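Local coordinates for protein terminal oxygenase component of carbazole (Janthinobacterium sp., PDB 7BUG) that serves as the terminal oxygenase of carbazole 1,9a-dioxygenase, adding dioxygen at the angular and adjacent carbons of carbazole through a Rieske cluster and a non-haem iron, at residues K85-T96 against W99-T109. Sequence-based numbering, arbitrary orientation.
With MG (magnesium ion), chain F; FES (Fe2/s2 (inorganic) cluster), chain D.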
ATOM      1  N   LYS A  85     -26.187 -14.893  28.137  1.00 19.84           N
ATOM      2  CA  LYS A  85     -24.880 -14.957  28.835  1.00 21.65           C
ATOM      3  C   LYS A  85     -23.948 -15.905  28.084  1.00 18.97           C
ATOM      4  O   LYS A  85     -22.752 -15.615  27.960  1.00 20.24           O
ATOM      5  CB  LYS A  85     -25.109 -15.544  30.243  1.00 26.31           C
ATOM      6  CG  LYS A  85     -24.261 -14.956  31.342  1.00 32.70           C
ATOM      7  CD  LYS A  85     -24.636 -15.415  32.759  1.00 32.24           C
ATOM      8  CE  LYS A  85     -24.658 -16.927  32.932  1.00 37.55           C
ATOM      9  NZ  LYS A  85     -24.892 -17.372  34.347  1.00 34.89           N
ATOM     10  N   SER A  86     -24.463 -17.036  27.631  1.00 17.20           N
ATOM     11  CA  SER A  86     -23.648 -18.150  27.121  1.00 18.62           C
ATOM     12  C   SER A  86     -23.355 -18.049  25.626  1.00 14.98           C
ATOM     13  O   SER A  86     -22.676 -18.939  25.146  1.00 13.38           O
ATOM     14  CB  SER A  86     -24.260 -19.459  27.428  1.00 19.53           C
ATOM     15  OG  SER A  86     -25.511 -19.578  26.814  1.00 26.83           O
ATOM     16  N   THR A  87     -23.914 -17.059  24.938  1.00 14.09           N
ATOM     17  CA  THR A  87     -23.828 -17.078  23.461  1.00 13.07           C
ATOM     18  C   THR A  87     -23.405 -15.728  22.884  1.00 12.41           C
ATOM     19  O   THR A  87     -23.468 -14.679  23.539  1.00 13.57           O
ATOM     20  CB  THR A  87     -25.127 -17.524  22.771  1.00 13.42           C
ATOM     21  OG1 THR A  87     -26.148 -16.579  23.068  1.00 12.59           O
ATOM     22  CG2 THR A  87     -25.546 -18.924  23.183  1.00 13.81           C
ATOM     23  N   ILE A  88     -23.046 -15.754  21.614  1.00 10.82           N
ATOM     24  CA  ILE A  88     -22.934 -14.513  20.804  1.00 11.07           C
ATOM     25  C   ILE A  88     -23.680 -14.768  19.501  1.00 11.00           C
ATOM     26  O   ILE A  88     -23.580 -15.908  18.973  1.00 10.48           O
ATOM     27  CB  ILE A  88     -21.460 -14.066  20.576  1.00 11.12           C
ATOM     28  CG1 ILE A  88     -21.375 -12.758  19.775  1.00 11.46           C
ATOM     29  CG2 ILE A  88     -20.638 -15.183  19.989  1.00 12.29           C
ATOM     30  CD1 ILE A  88     -19.992 -12.086  19.797  1.00 10.78           C
ATOM     31  N   THR A  89     -24.369 -13.747  18.991  1.00 10.71           N
ATOM     32  CA  THR A  89     -25.180 -13.826  17.770  1.00 10.21           C
ATOM     33  C   THR A  89     -24.480 -12.948  16.727  1.00 10.40           C
ATOM     34  O   THR A  89     -24.313 -11.725  16.995  1.00 10.39           O
ATOM     35  CB  THR A  89     -26.616 -13.341  18.065  1.00 10.26           C
ATOM     36  OG1 THR A  89     -27.176 -14.280  18.986  1.00 10.94           O
ATOM     37  CG2 THR A  89     -27.456 -13.208  16.825  1.00 10.18           C
ATOM     38  N   CYS A  90     -24.131 -13.512  15.595  1.00  9.77           N
ATOM     39  CA  CYS A  90     -23.581 -12.682  14.491  1.00  9.47           C
ATOM     40  C   CYS A  90     -24.620 -11.625  14.143  1.00  9.97           C
ATOM     41  O   CYS A  90     -25.836 -11.922  14.034  1.00 10.38           O
ATOM     42  CB  CYS A  90     -23.235 -13.553  13.304  1.00  9.06           C
ATOM     43  SG  CYS A  90     -22.531 -12.571  11.962  1.00  9.64           S
ATOM     44  N   TRP A  91     -24.171 -10.414  13.904  1.00  9.92           N
ATOM     45  CA  TRP A  91     -25.035  -9.263  13.574  1.00  9.34           C
ATOM     46  C   TRP A  91     -25.661  -9.377  12.180  1.00  8.84           C
ATOM     47  O   TRP A  91     -26.590  -8.605  11.901  1.00  9.33           O
ATOM     48  CB  TRP A  91     -24.222  -7.983  13.697  1.00  8.93           C
ATOM     49  CG  TRP A  91     -22.975  -8.027  12.892  1.00  9.59           C
ATOM     50  CD1 TRP A  91     -21.727  -8.403  13.330  1.00  9.02           C
ATOM     51  CD2 TRP A  91     -22.843  -7.749  11.483  1.00  9.34           C
ATOM     52  NE1 TRP A  91     -20.830  -8.343  12.300  1.00  9.87           N
ATOM     53  CE2 TRP A  91     -21.483  -7.989  11.152  1.00  9.29           C
ATOM     54  CE3 TRP A  91     -23.712  -7.342  10.484  1.00  9.75           C
ATOM     55  CZ2 TRP A  91     -20.987  -7.791   9.859  1.00 10.20           C
ATOM     56  CZ3 TRP A  91     -23.237  -7.195   9.194  1.00  9.79           C
ATOM     57  CH2 TRP A  91     -21.891  -7.429   8.886  1.00 10.83           C
ATOM     58  N   TYR A  92     -25.159 -10.264  11.321  1.00  8.36           N
ATOM     59  CA  TYR A  92     -25.555 -10.218   9.904  1.00  8.77           C
ATOM     60  C   TYR A  92     -26.816 -11.072   9.703  1.00  8.80           C
ATOM     61  O   TYR A  92     -27.820 -10.537   9.247  1.00  9.71           O
ATOM     62  CB  TYR A  92     -24.372 -10.612   9.039  1.00  9.74           C
ATOM     63  CG  TYR A  92     -24.388 -10.123   7.599  1.00 10.01           C
ATOM     64  CD1 TYR A  92     -25.456  -9.446   7.039  1.00 10.31           C
ATOM     65  CD2 TYR A  92     -23.319 -10.442   6.763  1.00 10.20           C
ATOM     66  CE1 TYR A  92     -25.447  -9.021   5.716  1.00 11.78           C
ATOM     67  CE2 TYR A  92     -23.312 -10.072   5.425  1.00 11.34           C
ATOM     68  CZ  TYR A  92     -24.379  -9.363   4.893  1.00 12.19           C
ATOM     69  OH  TYR A  92     -24.410  -8.914   3.589  1.00 14.52           O
ATOM     70  N   HIS A  93     -26.711 -12.384   9.941  1.00  8.65           N
ATOM     71  CA  HIS A  93     -27.867 -13.294   9.750  1.00  8.38           C
ATOM     72  C   HIS A  93     -28.144 -14.044  11.041  1.00  8.98           C
ATOM     73  O   HIS A  93     -28.832 -15.026  10.994  1.00  9.78           O
ATOM     74  CB  HIS A  93     -27.710 -14.250   8.569  1.00  8.65           C
ATOM     75  CG  HIS A  93     -27.127 -13.608   7.363  1.00  8.95           C
ATOM     76  ND1 HIS A  93     -25.761 -13.439   7.191  1.00  9.63           N
ATOM     77  CD2 HIS A  93     -27.726 -13.151   6.241  1.00  9.29           C
ATOM     78  CE1 HIS A  93     -25.567 -12.826   6.028  1.00  8.96           C
ATOM     79  NE2 HIS A  93     -26.755 -12.649   5.415  1.00 10.20           N
ATOM     80  N   ALA A  94     -27.579 -13.599  12.138  1.00  8.70           N
ATOM     81  CA  ALA A  94     -27.937 -14.099  13.485  1.00  8.65           C
ATOM     82  C   ALA A  94     -27.601 -15.577  13.691  1.00 10.46           C
ATOM     83  O   ALA A  94     -28.215 -16.215  14.609  1.00 10.30           O
ATOM     84  CB  ALA A  94     -29.393 -13.834  13.801  1.00  9.74           C
ATOM     85  N   TRP A  95     -26.580 -16.105  13.021  1.00  9.69           N
ATOM     86  CA  TRP A  95     -25.970 -17.372  13.470  1.00  9.65           C
ATOM     87  C   TRP A  95     -25.449 -17.177  14.882  1.00  9.68           C
ATOM     88  O   TRP A  95     -24.720 -16.237  15.200  1.00 10.61           O
ATOM     89  CB  TRP A  95     -24.864 -17.861  12.539  1.00 10.26           C
ATOM     90  CG  TRP A  95     -25.320 -18.292  11.194  1.00  9.72           C
ATOM     91  CD1 TRP A  95     -26.354 -17.819  10.440  1.00  9.75           C
ATOM     92  CD2 TRP A  95     -24.671 -19.299  10.417  1.00  9.31           C
ATOM     93  NE1 TRP A  95     -26.412 -18.494   9.246  1.00 10.12           N
ATOM     94  CE2 TRP A  95     -25.379 -19.386   9.200  1.00  9.61           C
ATOM     95  CE3 TRP A  95     -23.536 -20.086  10.622  1.00 10.47           C
ATOM     96  CZ2 TRP A  95     -24.970 -20.252   8.184  1.00  9.56           C
ATOM     97  CZ3 TRP A  95     -23.171 -20.978   9.624  1.00 10.58           C
ATOM     98  CH2 TRP A  95     -23.890 -21.047   8.433  1.00 10.09           C
ATOM     99  N   THR A  96     -25.846 -18.056  15.809  1.00  9.77           N
ATOM    100  CA  THR A  96     -25.574 -17.912  17.240  1.00 10.41           C
ATOM    101  C   THR A  96     -24.691 -19.061  17.725  1.00 10.69           C
ATOM    102  O   THR A  96     -25.038 -20.252  17.497  1.00 10.66           O
ATOM    103  CB  THR A  96     -26.903 -17.879  17.993  1.00 10.51           C
ATOM    104  OG1 THR A  96     -27.613 -16.729  17.515  1.00 11.41           O
ATOM    105  CG2 THR A  96     -26.697 -17.780  19.488  1.00 12.24           C
ATOM    106  N   TRP A  99     -20.107 -19.686  23.525  1.00 11.78           N
ATOM    107  CA  TRP A  99     -18.721 -19.381  23.906  1.00 12.12           C
ATOM    108  C   TRP A  99     -18.011 -20.659  24.340  1.00 13.17           C
ATOM    109  O   TRP A  99     -16.811 -20.762  24.130  1.00 13.00           O
ATOM    110  CB  TRP A  99     -18.697 -18.322  24.998  1.00 13.53           C
ATOM    111  CG  TRP A  99     -19.092 -16.961  24.544  1.00 13.45           C
ATOM    112  CD1 TRP A  99     -20.311 -16.340  24.638  1.00 12.76           C
ATOM    113  CD2 TRP A  99     -18.203 -16.018  23.892  1.00 12.38           C
ATOM    114  NE1 TRP A  99     -20.237 -15.082  24.110  1.00 13.75           N
ATOM    115  CE2 TRP A  99     -18.948 -14.848  23.676  1.00 12.06           C
ATOM    116  CE3 TRP A  99     -16.855 -16.031  23.535  1.00 11.89           C
ATOM    117  CZ2 TRP A  99     -18.425 -13.728  23.023  1.00 13.43           C
ATOM    118  CZ3 TRP A  99     -16.320 -14.901  22.932  1.00 13.34           C
ATOM    119  CH2 TRP A  99     -17.071 -13.743  22.753  1.00 12.95           C
ATOM    120  N   GLU A 100     -18.684 -21.568  25.060  1.00 13.38           N
ATOM    121  CA  GLU A 100     -17.945 -22.657  25.747  1.00 15.59           C
ATOM    122  C   GLU A 100     -17.375 -23.654  24.740  1.00 14.64           C
ATOM    123  O   GLU A 100     -16.281 -24.194  25.014  1.00 14.65           O
ATOM    124  CB  GLU A 100     -18.890 -23.371  26.729  1.00 18.96           C
ATOM    125  CG  GLU A 100     -18.148 -24.326  27.628  1.00 23.38           C
ATOM    126  CD  GLU A 100     -17.965 -25.688  27.009  1.00 30.89           C
ATOM    127  OE1 GLU A 100     -18.881 -26.109  26.233  1.00 33.50           O
ATOM    128  OE2 GLU A 100     -16.935 -26.335  27.321  1.00 34.84           O
ATOM    129  N   ASP A 101     -18.024 -23.923  23.603  1.00 13.19           N
ATOM    130  CA  ASP A 101     -17.539 -24.954  22.674  1.00 14.41           C
ATOM    131  C   ASP A 101     -17.623 -24.530  21.201  1.00 13.11           C
ATOM    132  O   ASP A 101     -17.277 -25.351  20.313  1.00 14.09           O
ATOM    133  CB  ASP A 101     -18.296 -26.266  22.852  1.00 16.96           C
ATOM    134  CG  ASP A 101     -19.793 -26.153  22.751  1.00 20.20           C
ATOM    135  OD1 ASP A 101     -20.317 -25.146  22.230  1.00 16.78           O
ATOM    136  OD2 ASP A 101     -20.462 -27.145  23.161  1.00 22.02           O
ATOM    137  N   GLY A 102     -18.075 -23.316  20.945  1.00 13.06           N
ATOM    138  CA  GLY A 102     -18.217 -22.746  19.588  1.00 12.35           C
ATOM    139  C   GLY A 102     -19.343 -23.324  18.761  1.00 12.58           C
ATOM    140  O   GLY A 102     -19.487 -22.997  17.584  1.00 13.02           O
ATOM    141  N   VAL A 103     -20.180 -24.173  19.334  1.00 12.88           N
ATOM    142  CA  VAL A 103     -21.227 -24.847  18.540  1.00 13.64           C
ATOM    143  C   VAL A 103     -22.264 -23.835  18.097  1.00 11.97           C
ATOM    144  O   VAL A 103     -22.662 -22.904  18.888  1.00 12.22           O
ATOM    145  CB  VAL A 103     -21.864 -25.993  19.355  1.00 15.20           C
ATOM    146  CG1 VAL A 103     -23.118 -26.522  18.680  1.00 15.92           C
ATOM    147  CG2 VAL A 103     -20.848 -27.103  19.595  1.00 16.68           C
ATOM    148  N   LEU A 104     -22.605 -23.956  16.834  1.00 12.04           N
ATOM    149  CA  LEU A 104     -23.733 -23.214  16.235  1.00 11.83           C
ATOM    150  C   LEU A 104     -25.016 -23.774  16.852  1.00 13.78           C
ATOM    151  O   LEU A 104     -25.465 -24.849  16.397  1.00 14.36           O
ATOM    152  CB  LEU A 104     -23.705 -23.382  14.728  1.00 12.71           C
ATOM    153  CG  LEU A 104     -24.769 -22.642  13.950  1.00 12.56           C
ATOM    154  CD1 LEU A 104     -24.751 -21.129  14.143  1.00 11.84           C
ATOM    155  CD2 LEU A 104     -24.679 -23.005  12.482  1.00 14.09           C
ATOM    156  N   CYS A 105     -25.600 -23.050  17.793  1.00 13.30           N
ATOM    157  CA  CYS A 105     -26.708 -23.614  18.608  1.00 14.69           C
ATOM    158  C   CYS A 105     -28.063 -23.095  18.140  1.00 15.02           C
ATOM    159  O   CYS A 105     -29.087 -23.718  18.507  1.00 14.87           O
ATOM    160  CB  CYS A 105     -26.465 -23.360  20.082  1.00 15.31           C
ATOM    161  SG  CYS A 105     -26.541 -21.625  20.574  1.00 17.93           S
ATOM    162  N   ASP A 106     -28.114 -22.002  17.388  1.00 13.61           N
ATOM    163  CA  ASP A 106     -29.384 -21.344  17.001  1.00 12.14           C
ATOM    164  C   ASP A 106     -29.058 -20.479  15.778  1.00 13.06           C
ATOM    165  O   ASP A 106     -27.917 -20.022  15.643  1.00 12.47           O
ATOM    166  CB  ASP A 106     -29.976 -20.513  18.133  1.00 13.87           C
ATOM    167  CG  ASP A 106     -30.705 -21.338  19.179  1.00 16.20           C
ATOM    168  OD1 ASP A 106     -31.803 -21.867  18.834  1.00 17.42           O
ATOM    169  OD2 ASP A 106     -30.178 -21.438  20.342  1.00 19.88           O
ATOM    170  N   ILE A 107     -30.057 -20.244  14.956  1.00 12.69           N
ATOM    171  CA  ILE A 107     -29.962 -19.177  13.921  1.00 11.82           C
ATOM    172  C   ILE A 107     -31.250 -18.368  13.936  1.00 12.16           C
ATOM    173  O   ILE A 107     -32.307 -18.939  13.574  1.00 12.80           O
ATOM    174  CB  ILE A 107     -29.681 -19.724  12.514  1.00 12.04           C
ATOM    175  CG1 ILE A 107     -28.437 -20.605  12.454  1.00 13.04           C
ATOM    176  CG2 ILE A 107     -29.595 -18.553  11.513  1.00 12.65           C
ATOM    177  CD1 ILE A 107     -28.223 -21.297  11.152  1.00 13.18           C
ATOM    178  N   LEU A 108     -31.215 -17.113  14.368  1.00 12.07           N
ATOM    179  CA  LEU A 108     -32.478 -16.370  14.604  1.00 12.55           C
ATOM    180  C   LEU A 108     -33.255 -16.194  13.307  1.00 11.71           C
ATOM    181  O   LEU A 108     -34.489 -16.192  13.345  1.00 12.25           O
ATOM    182  CB  LEU A 108     -32.263 -15.025  15.298  1.00 13.63           C
ATOM    183  CG  LEU A 108     -31.468 -15.040  16.608  1.00 17.90           C
ATOM    184  CD1 LEU A 108     -31.586 -13.699  17.308  1.00 17.90           C
ATOM    185  CD2 LEU A 108     -31.837 -16.161  17.544  1.00 21.13           C
ATOM    186  N   THR A 109     -32.568 -16.031  12.168  1.00 11.05           N
ATOM    187  CA  THR A 109     -33.219 -15.812  10.866  1.00 11.49           C
ATOM    188  C   THR A 109     -33.795 -17.085  10.265  1.00 11.84           C
ATOM    189  O   THR A 109     -34.522 -16.959   9.274  1.00 14.08           O
ATOM    190  CB  THR A 109     -32.206 -15.191   9.897  1.00 11.09           C
ATOM    191  OG1 THR A 109     -31.053 -16.049   9.766  1.00 10.98           O
ATOM    192  CG2 THR A 109     -31.851 -13.793  10.346  1.00 10.93           C
TER
HETATM  193 MG    MG F 403     -14.215 -24.068  25.316  1.00 18.82          MG
HETATM  194 FE1  FES D 401     -22.657 -14.198  10.326  1.00  9.48          FE
HETATM  195 FE2  FES D 401     -24.259 -14.501   8.167  1.00  9.30          FE
HETATM  196  S1  FES D 401     -24.735 -14.960  10.307  1.00  9.72           S
HETATM  197  S2  FES D 401     -22.171 -13.683   8.195  1.00  9.45           S
HETATM  198  O   HOH W   1     -22.337 -13.888  25.992  1.00 18.08           O
HETATM  199  O   HOH W   2     -21.310 -21.208  26.186  1.00 16.02           O
HETATM  200  O   HOH W   3     -14.402 -22.113  24.378  1.00 14.95           O
HETATM  201  O   HOH W   4     -14.460 -25.987  26.225  1.00 19.75           O
HETATM  202  O   HOH W   5     -14.344 -23.131  27.143  1.00 17.11           O
HETATM  203  O   HOH W   6     -12.158 -23.869  25.327  1.00 18.41           O
HETATM  204  O   HOH W   7     -14.098 -25.028  23.426  1.00 20.11           O
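Trp95 and Ile107 face each other as a non-hydrogen-bonded pair in the antiparallel hairpin that flanks the [2Fe-2S] cluster of this Rieske domain. Backbone bonds set the register: Thr96 N gives to Asp106 O, and Cys105 N to Thr96 O at 2.9 Å. Because Cys105 and Asp106 both face Thr96, the pairing contains a classic beta bulge. Beyond it, Leu108 N donates to Ala94 O from above the carbonyl plane, and Thr109 OG1 donates to His93 O at 2.7 Å. Trp99 N donates to Ser86 O at 3.1 Å.

Two indoles gather apolar contacts. Ile88 CG2 lies over one face of Trp99. Ile107 CD1 sits over one face of Trp95 in a CH-pi contact, 3.9 Å from the centroid of its five-membered ring, while Leu104 CD2 meets Trp95 CE3 at 3.6 Å. With CG beside the backbone N (chi1 -68°), the indole brings Trp95 CD1 to 3.3 Å from cluster sulfur S1. Shortening this side chain to the methyl of an alanine is likely to leave Ile107 CD1 without the ring face it covers and Leu104 CD2 without its partner. Methyl-sized Ala94 suits its tight place, its CB 3.4 Å from Leu108 CB.

Cys90 with Cys69 holds one iron and His93 with His71 the other, whereas His93 NE2 hydrogen-bonds Asp180 of the second subunit. At the far end, Glu100 binds magnesium through its backbone O at 2.1 Å.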